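Local coordinates for protein diacylglycerol O-acyltransferase (Marinobacter hydrocarbonoclasticus, PDB 6CHJ) that probably transfers acyl groups from acyl-CoA to diacylglycerol or to long-chain alcohols, making triacylglycerols and wax esters, at residues B[258-263]-B[328-333]; B[270-275]-B[323-328]. One frame throughout, in Å; residues are numbered along the deposited sequence.

In the fold
Both interactions join the same two helices, 262-280 and 322-338, and their centres lie about 10 Å apart. Interaction 1 sits at the N-terminal end of helix 262-280, where the turn that leads into it meets the middle of helix 322-338; interaction 2 lies farther along the first helix and nearer the start of the second, and it is nested inside the chain loop that interaction 1 closes. K328 belongs to both. Between them, I329 CD1 packs on A271 CB at 3.6 Å and Y258 CG on L326 CD2 at 3.6 Å, which makes one continuous interface. It lies peripherally, its two centres about 23 and 21 Å from the centre of the chain.

Interaction 1: B[258-263]-B[328-333]; sequences YGTTVN and KIHHGM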
ATOM      1  N   TYR B 258       6.480 -21.581  39.581  1.00 68.30           N
ATOM      2  CA  TYR B 258       5.258 -22.336  39.344  1.00 63.14           C
ATOM      3  C   TYR B 258       5.522 -23.723  38.776  1.00 66.39           C
ATOM      4  O   TYR B 258       4.567 -24.456  38.510  1.00 64.64           O
ATOM      5  CB  TYR B 258       4.333 -21.572  38.381  1.00 61.62           C
ATOM      6  CG  TYR B 258       3.778 -20.269  38.923  1.00 57.03           C
ATOM      7  CD1 TYR B 258       2.544 -20.221  39.547  1.00 49.01           C
ATOM      8  CD2 TYR B 258       4.491 -19.089  38.793  1.00 55.79           C
ATOM      9  CE1 TYR B 258       2.043 -19.044  40.030  1.00 52.17           C
ATOM     10  CE2 TYR B 258       4.004 -17.914  39.274  1.00 54.07           C
ATOM     11  CZ  TYR B 258       2.784 -17.885  39.885  1.00 55.87           C
ATOM     12  OH  TYR B 258       2.306 -16.683  40.356  1.00 54.17           O
ATOM     13  N   GLY B 259       6.781 -24.097  38.565  1.00 65.98           N
ATOM     14  CA  GLY B 259       7.041 -25.381  37.939  1.00 66.16           C
ATOM     15  C   GLY B 259       6.388 -25.528  36.581  1.00 68.86           C
ATOM     16  O   GLY B 259       5.786 -26.570  36.298  1.00 64.07           O
ATOM     17  N   THR B 260       6.482 -24.505  35.732  1.00 68.01           N
ATOM     18  CA  THR B 260       5.986 -24.565  34.361  1.00 65.03           C
ATOM     19  C   THR B 260       7.135 -24.316  33.394  1.00 64.28           C
ATOM     20  O   THR B 260       8.266 -24.054  33.805  1.00 70.00           O
ATOM     21  CB  THR B 260       4.870 -23.547  34.114  1.00 65.47           C
ATOM     22  OG1 THR B 260       5.423 -22.223  34.141  1.00 63.50           O
ATOM     23  CG2 THR B 260       3.738 -23.692  35.154  1.00 57.40           C
ATOM     24  N   THR B 261       6.828 -24.412  32.097  1.00 65.66           N
ATOM     25  CA  THR B 261       7.786 -24.192  31.020  1.00 62.17           C
ATOM     26  C   THR B 261       7.730 -22.741  30.560  1.00 63.00           C
ATOM     27  O   THR B 261       6.840 -21.980  30.946  1.00 64.78           O
ATOM     28  CB  THR B 261       7.498 -25.100  29.829  1.00 61.43           C
ATOM     29  OG1 THR B 261       6.372 -24.575  29.119  1.00 66.14           O
ATOM     30  CG2 THR B 261       7.166 -26.512  30.275  1.00 60.66           C
ATOM     31  N   VAL B 262       8.697 -22.352  29.720  1.00 60.56           N
ATOM     32  CA  VAL B 262       8.649 -21.015  29.129  1.00 59.79           C
ATOM     33  C   VAL B 262       7.430 -20.879  28.224  1.00 58.11           C
ATOM     34  O   VAL B 262       6.671 -19.908  28.324  1.00 57.18           O
ATOM     35  CB  VAL B 262       9.949 -20.690  28.369  1.00 61.88           C
ATOM     36  CG1 VAL B 262       9.825 -19.321  27.691  1.00 50.46           C
ATOM     37  CG2 VAL B 262      11.143 -20.674  29.328  1.00 57.48           C
ATOM     38  N   ASN B 263       7.203 -21.870  27.355  1.00 58.14           N
ATOM     39  CA  ASN B 263       6.050 -21.828  26.459  1.00 58.13           C
ATOM     40  C   ASN B 263       4.745 -21.625  27.220  1.00 59.53           C
ATOM     41  O   ASN B 263       3.834 -20.949  26.728  1.00 53.38           O
ATOM     42  CB  ASN B 263       5.978 -23.104  25.620  1.00 56.78           C
ATOM     43  CG  ASN B 263       6.553 -22.917  24.231  1.00 70.08           C
ATOM     44  OD1 ASN B 263       5.850 -23.069  23.227  1.00 78.64           O
ATOM     45  ND2 ASN B 263       7.843 -22.581  24.163  1.00 67.81           N
ATOM     46  N   LYS B 328      -4.020 -24.143  34.672  1.00 50.59           N
ATOM     47  CA  LYS B 328      -5.008 -24.744  33.778  1.00 58.80           C
ATOM     48  C   LYS B 328      -4.542 -24.699  32.324  1.00 58.65           C
ATOM     49  O   LYS B 328      -4.854 -25.613  31.551  1.00 57.16           O
ATOM     50  CB  LYS B 328      -6.367 -24.055  33.925  1.00 56.72           C
ATOM     51  CG  LYS B 328      -6.928 -24.090  35.334  1.00 58.10           C
ATOM     52  CD  LYS B 328      -8.442 -24.220  35.332  1.00 61.06           C
ATOM     53  CE  LYS B 328      -9.019 -23.976  36.723  1.00 60.47           C
ATOM     54  NZ  LYS B 328     -10.488 -23.686  36.682  1.00 69.80           N
ATOM     55  N   ILE B 329      -3.798 -23.653  31.936  1.00 56.02           N
ATOM     56  CA  ILE B 329      -3.208 -23.610  30.598  1.00 56.46           C
ATOM     57  C   ILE B 329      -2.110 -24.660  30.478  1.00 58.07           C
ATOM     58  O   ILE B 329      -2.018 -25.371  29.467  1.00 62.37           O
ATOM     59  CB  ILE B 329      -2.674 -22.193  30.275  1.00 51.57           C
ATOM     60  CG1 ILE B 329      -3.824 -21.209  30.027  1.00 54.78           C
ATOM     61  CG2 ILE B 329      -1.751 -22.220  29.061  1.00 49.51           C
ATOM     62  CD1 ILE B 329      -3.461 -19.739  30.256  1.00 48.52           C
ATOM     63  N   HIS B 330      -1.270 -24.783  31.509  1.00 54.15           N
ATOM     64  CA  HIS B 330      -0.138 -25.701  31.448  1.00 61.09           C
ATOM     65  C   HIS B 330      -0.608 -27.144  31.271  1.00 67.19           C
ATOM     66  O   HIS B 330      -0.192 -27.834  30.330  1.00 63.06           O
ATOM     67  CB  HIS B 330       0.718 -25.550  32.709  1.00 60.05           C
ATOM     68  CG  HIS B 330       1.525 -26.764  33.048  1.00 68.18           C
ATOM     69  ND1 HIS B 330       1.652 -27.232  34.340  1.00 71.98           N
ATOM     70  CD2 HIS B 330       2.261 -27.596  32.272  1.00 70.84           C
ATOM     71  CE1 HIS B 330       2.422 -28.306  34.342  1.00 73.82           C
ATOM     72  NE2 HIS B 330       2.796 -28.554  33.098  1.00 72.93           N
ATOM     73  N   HIS B 331      -1.480 -27.617  32.174  1.00 61.62           N
ATOM     74  CA  HIS B 331      -1.975 -28.984  32.063  1.00 64.33           C
ATOM     75  C   HIS B 331      -2.818 -29.164  30.813  1.00 66.94           C
ATOM     76  O   HIS B 331      -2.776 -30.233  30.187  1.00 66.05           O
ATOM     77  CB  HIS B 331      -2.767 -29.372  33.324  1.00 67.45           C
ATOM     78  CG  HIS B 331      -1.907 -29.589  34.533  1.00 66.80           C
ATOM     79  ND1 HIS B 331      -2.064 -28.868  35.698  1.00 68.31           N
ATOM     80  CD2 HIS B 331      -0.862 -30.427  34.742  1.00 72.51           C
ATOM     81  CE1 HIS B 331      -1.156 -29.260  36.578  1.00 71.73           C
ATOM     82  NE2 HIS B 331      -0.414 -30.204  36.024  1.00 71.12           N
ATOM     83  N   GLY B 332      -3.569 -28.130  30.423  1.00 59.93           N
ATOM     84  CA  GLY B 332      -4.398 -28.251  29.241  1.00 61.94           C
ATOM     85  C   GLY B 332      -3.590 -28.489  27.980  1.00 68.85           C
ATOM     86  O   GLY B 332      -4.037 -29.203  27.079  1.00 64.03           O
ATOM     87  N   MET B 333      -2.389 -27.914  27.900  1.00 62.41           N
ATOM     88  CA  MET B 333      -1.552 -28.111  26.724  1.00 71.10           C
ATOM     89  C   MET B 333      -0.710 -29.375  26.839  1.00 70.06           C
ATOM     90  O   MET B 333      -0.523 -30.091  25.847  1.00 64.60           O
ATOM     91  CB  MET B 333      -0.654 -26.882  26.494  1.00 62.60           C
ATOM     92  CG  MET B 333      -1.437 -25.631  26.155  1.00 58.27           C
ATOM     93  SD  MET B 333      -0.477 -24.329  25.381  1.00 71.65           S
ATOM     94  CE  MET B 333       0.621 -23.857  26.728  1.00 60.75           C
TER
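T260 and H330 bring the two backbones closest, with CA atoms 6.9 Å apart, where the turn between helices 248-258 and 262-280 passes the flank of helix 322-338. The link across is thin. The methyl CG2 of T260 comes within 4.2 Å of ND1 of the H330 imidazole, approaching the ring obliquely. H330 holds CG anti to its backbone N (chi1 155°), which directs the ring toward the turn; there CE1 also lies 4.3 Å from the carbonyl O of G259. H330 ND1 stands over the centre of the H331 ring, 3.9 Å above its plane. No hydrogen bond bridges the two segments. The far nitrogen, NE2, bonds instead to E334, one helical turn on, so the ring's rotation is probably set from within its own helix. One turn along the helix, M333 reaches the first turn of helix 262-280 with its terminal methyl, CE standing 4.3 Å from N263 O, an oxygen that already accepts a hydrogen bond from T267. T260 also leans on L326 and L327, so its methyl is packed against them as well as the histidine. G259, with positive phi (58°), closes helix 248-258 in a Schellman motif; T261 then starts helix 262-280 as its N-cap, its side chain capping a backbone N in the first turn and OG1 also hydrogen-bonded to D264 OD2.

Interaction 2: B[270-275]-B[323-328]; sequences CAAALR and GERLLK
R325 reaches from helix 322-338 over to helix 262-280, the two short segments running at 127° to each other with axes 10.7 Å apart. Its CB points at the opposite helix, and with CG anti to the backbone N the chain heads for helix 262-280. CD passes the methyl of A271, 4.1 Å from its CB. There the chain bends at chi3 (-46°), and NE, which donates to the carbonyl of V319, lies 3.8 Å from R275 CD. R275 CD sits over one face of the R325 guanidinium, 3.8 Å from R325 CZ. At the tip the two nitrogens part: NH1 settles 3.6 Å from A272 CB, while NH2, also hydrogen-bonded outside the two segments, comes 3.5 Å from R275 CD and equally near R275 NE. The two guanidinium planes are only 14° apart in tilt, although the side chains themselves run askew. R275 turns its own NH1 to the carbonyl of T317. Two like charges therefore lie close with no hydrogen bond between them; the backbone carbonyls of T317 and V319 take up an N-H group from each, which probably offsets part of the repulsion while the R275 methylene rests over the R325 guanidinium face.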
ATOM      1  N   CYS B 270      -0.337 -14.270  26.840  1.00 40.07           N
ATOM      2  CA  CYS B 270      -1.344 -14.014  25.806  1.00 50.02           C
ATOM      3  C   CYS B 270      -2.762 -14.163  26.356  1.00 49.09           C
ATOM      4  O   CYS B 270      -3.616 -13.298  26.124  1.00 53.49           O
ATOM      5  CB  CYS B 270      -1.134 -14.934  24.598  1.00 45.85           C
ATOM      6  SG  CYS B 270       0.500 -14.747  23.757  1.00 54.25           S
ATOM      7  N   ALA B 271      -3.037 -15.256  27.086  1.00 46.92           N
ATOM      8  CA  ALA B 271      -4.351 -15.420  27.723  1.00 51.33           C
ATOM      9  C   ALA B 271      -4.721 -14.220  28.600  1.00 49.45           C
ATOM     10  O   ALA B 271      -5.837 -13.695  28.511  1.00 53.58           O
ATOM     11  CB  ALA B 271      -4.379 -16.698  28.558  1.00 47.15           C
ATOM     12  N   ALA B 272      -3.798 -13.776  29.460  1.00 49.38           N
ATOM     13  CA  ALA B 272      -4.079 -12.620  30.316  1.00 53.23           C
ATOM     14  C   ALA B 272      -4.351 -11.372  29.480  1.00 52.40           C
ATOM     15  O   ALA B 272      -5.386 -10.714  29.653  1.00 53.37           O
ATOM     16  CB  ALA B 272      -2.917 -12.371  31.288  1.00 43.56           C
ATOM     17  N   ALA B 273      -3.444 -11.050  28.548  1.00 51.95           N
ATOM     18  CA  ALA B 273      -3.627  -9.868  27.702  1.00 51.68           C
ATOM     19  C   ALA B 273      -4.960  -9.914  26.968  1.00 51.22           C
ATOM     20  O   ALA B 273      -5.687  -8.911  26.918  1.00 51.63           O
ATOM     21  CB  ALA B 273      -2.468  -9.727  26.710  1.00 45.81           C
ATOM     22  N   LEU B 274      -5.304 -11.074  26.395  1.00 48.26           N
ATOM     23  CA  LEU B 274      -6.563 -11.177  25.664  1.00 52.60           C
ATOM     24  C   LEU B 274      -7.741 -10.961  26.593  1.00 53.86           C
ATOM     25  O   LEU B 274      -8.741 -10.337  26.211  1.00 48.46           O
ATOM     26  CB  LEU B 274      -6.677 -12.546  24.991  1.00 53.61           C
ATOM     27  CG  LEU B 274      -5.940 -12.758  23.669  1.00 55.63           C
ATOM     28  CD1 LEU B 274      -5.849 -14.237  23.363  1.00 51.21           C
ATOM     29  CD2 LEU B 274      -6.621 -11.984  22.515  1.00 53.56           C
ATOM     30  N   ARG B 275      -7.637 -11.489  27.816  1.00 53.41           N
ATOM     31  CA  ARG B 275      -8.691 -11.331  28.805  1.00 53.97           C
ATOM     32  C   ARG B 275      -8.883  -9.861  29.150  1.00 50.18           C
ATOM     33  O   ARG B 275      -9.999  -9.335  29.071  1.00 49.86           O
ATOM     34  CB  ARG B 275      -8.351 -12.164  30.049  1.00 54.13           C
ATOM     35  CG  ARG B 275      -9.368 -12.072  31.166  1.00 52.27           C
ATOM     36  CD  ARG B 275      -8.925 -12.874  32.380  1.00 55.06           C
ATOM     37  NE  ARG B 275      -9.517 -12.324  33.590  1.00 57.32           N
ATOM     38  CZ  ARG B 275     -10.770 -12.538  33.982  1.00 60.10           C
ATOM     39  NH1 ARG B 275     -11.560 -13.340  33.284  1.00 56.55           N
ATOM     40  NH2 ARG B 275     -11.228 -11.962  35.092  1.00 63.00           N
ATOM     41  N   GLY B 323      -2.332 -17.292  38.673  1.00 64.09           N
ATOM     42  CA  GLY B 323      -1.726 -18.598  38.899  1.00 60.26           C
ATOM     43  C   GLY B 323      -2.649 -19.743  38.517  1.00 53.27           C
ATOM     44  O   GLY B 323      -2.211 -20.752  37.964  1.00 57.76           O
ATOM     45  N   GLU B 324      -3.937 -19.595  38.794  1.00 51.92           N
ATOM     46  CA  GLU B 324      -4.908 -20.587  38.355  1.00 59.66           C
ATOM     47  C   GLU B 324      -4.919 -20.706  36.828  1.00 62.37           C
ATOM     48  O   GLU B 324      -4.866 -21.817  36.274  1.00 55.17           O
ATOM     49  CB  GLU B 324      -6.283 -20.199  38.892  1.00 60.05           C
ATOM     50  CG  GLU B 324      -7.289 -21.317  38.896  1.00 59.10           C
ATOM     51  CD  GLU B 324      -8.684 -20.812  39.167  1.00 61.77           C
ATOM     52  OE1 GLU B 324      -9.655 -21.485  38.740  1.00 63.88           O
ATOM     53  OE2 GLU B 324      -8.807 -19.733  39.794  1.00 66.06           O
ATOM     54  N   ARG B 325      -4.947 -19.558  36.132  1.00 60.29           N
ATOM     55  CA  ARG B 325      -5.006 -19.568  34.671  1.00 61.47           C
ATOM     56  C   ARG B 325      -3.741 -20.162  34.058  1.00 56.34           C
ATOM     57  O   ARG B 325      -3.824 -20.997  33.147  1.00 52.95           O
ATOM     58  CB  ARG B 325      -5.252 -18.161  34.134  1.00 55.69           C
ATOM     59  CG  ARG B 325      -5.932 -18.179  32.768  1.00 61.48           C
ATOM     60  CD  ARG B 325      -6.170 -16.789  32.206  1.00 53.88           C
ATOM     61  NE  ARG B 325      -6.731 -15.905  33.219  1.00 64.13           N
ATOM     62  CZ  ARG B 325      -6.074 -14.887  33.767  1.00 63.48           C
ATOM     63  NH1 ARG B 325      -4.823 -14.621  33.401  1.00 59.77           N
ATOM     64  NH2 ARG B 325      -6.671 -14.142  34.681  1.00 62.69           N
ATOM     65  N   LEU B 326      -2.567 -19.777  34.559  1.00 51.20           N
ATOM     66  CA  LEU B 326      -1.342 -20.379  34.048  1.00 52.20           C
ATOM     67  C   LEU B 326      -1.385 -21.906  34.146  1.00 56.05           C
ATOM     68  O   LEU B 326      -1.091 -22.603  33.169  1.00 53.12           O
ATOM     69  CB  LEU B 326      -0.137 -19.813  34.790  1.00 50.24           C
ATOM     70  CG  LEU B 326       1.169 -20.583  34.638  1.00 50.22           C
ATOM     71  CD1 LEU B 326       1.686 -20.501  33.211  1.00 51.97           C
ATOM     72  CD2 LEU B 326       2.210 -20.040  35.644  1.00 51.63           C
ATOM     73  N   LEU B 327      -1.797 -22.451  35.301  1.00 59.90           N
ATOM     74  CA  LEU B 327      -1.713 -23.902  35.493  1.00 59.77           C
ATOM     75  C   LEU B 327      -2.788 -24.661  34.718  1.00 56.74           C
ATOM     76  O   LEU B 327      -2.503 -25.723  34.149  1.00 58.27           O
ATOM     77  CB  LEU B 327      -1.787 -24.256  36.978  1.00 62.04           C
ATOM     78  CG  LEU B 327      -0.744 -23.531  37.818  1.00 60.75           C
ATOM     79  CD1 LEU B 327      -1.175 -23.570  39.275  1.00 62.40           C
ATOM     80  CD2 LEU B 327       0.633 -24.133  37.611  1.00 57.01           C
ATOM     81  N   LYS B 328      -4.020 -24.143  34.672  1.00 50.59           N
ATOM     82  CA  LYS B 328      -5.008 -24.744  33.778  1.00 58.80           C
ATOM     83  C   LYS B 328      -4.542 -24.699  32.324  1.00 58.65           C
ATOM     84  O   LYS B 328      -4.854 -25.613  31.551  1.00 57.16           O
ATOM     85  CB  LYS B 328      -6.367 -24.055  33.925  1.00 56.72           C
ATOM     86  CG  LYS B 328      -6.928 -24.090  35.334  1.00 58.10           C
ATOM     87  CD  LYS B 328      -8.442 -24.220  35.332  1.00 61.06           C
ATOM     88  CE  LYS B 328      -9.019 -23.976  36.723  1.00 60.47           C
ATOM     89  NZ  LYS B 328     -10.488 -23.686  36.682  1.00 69.80           N
TER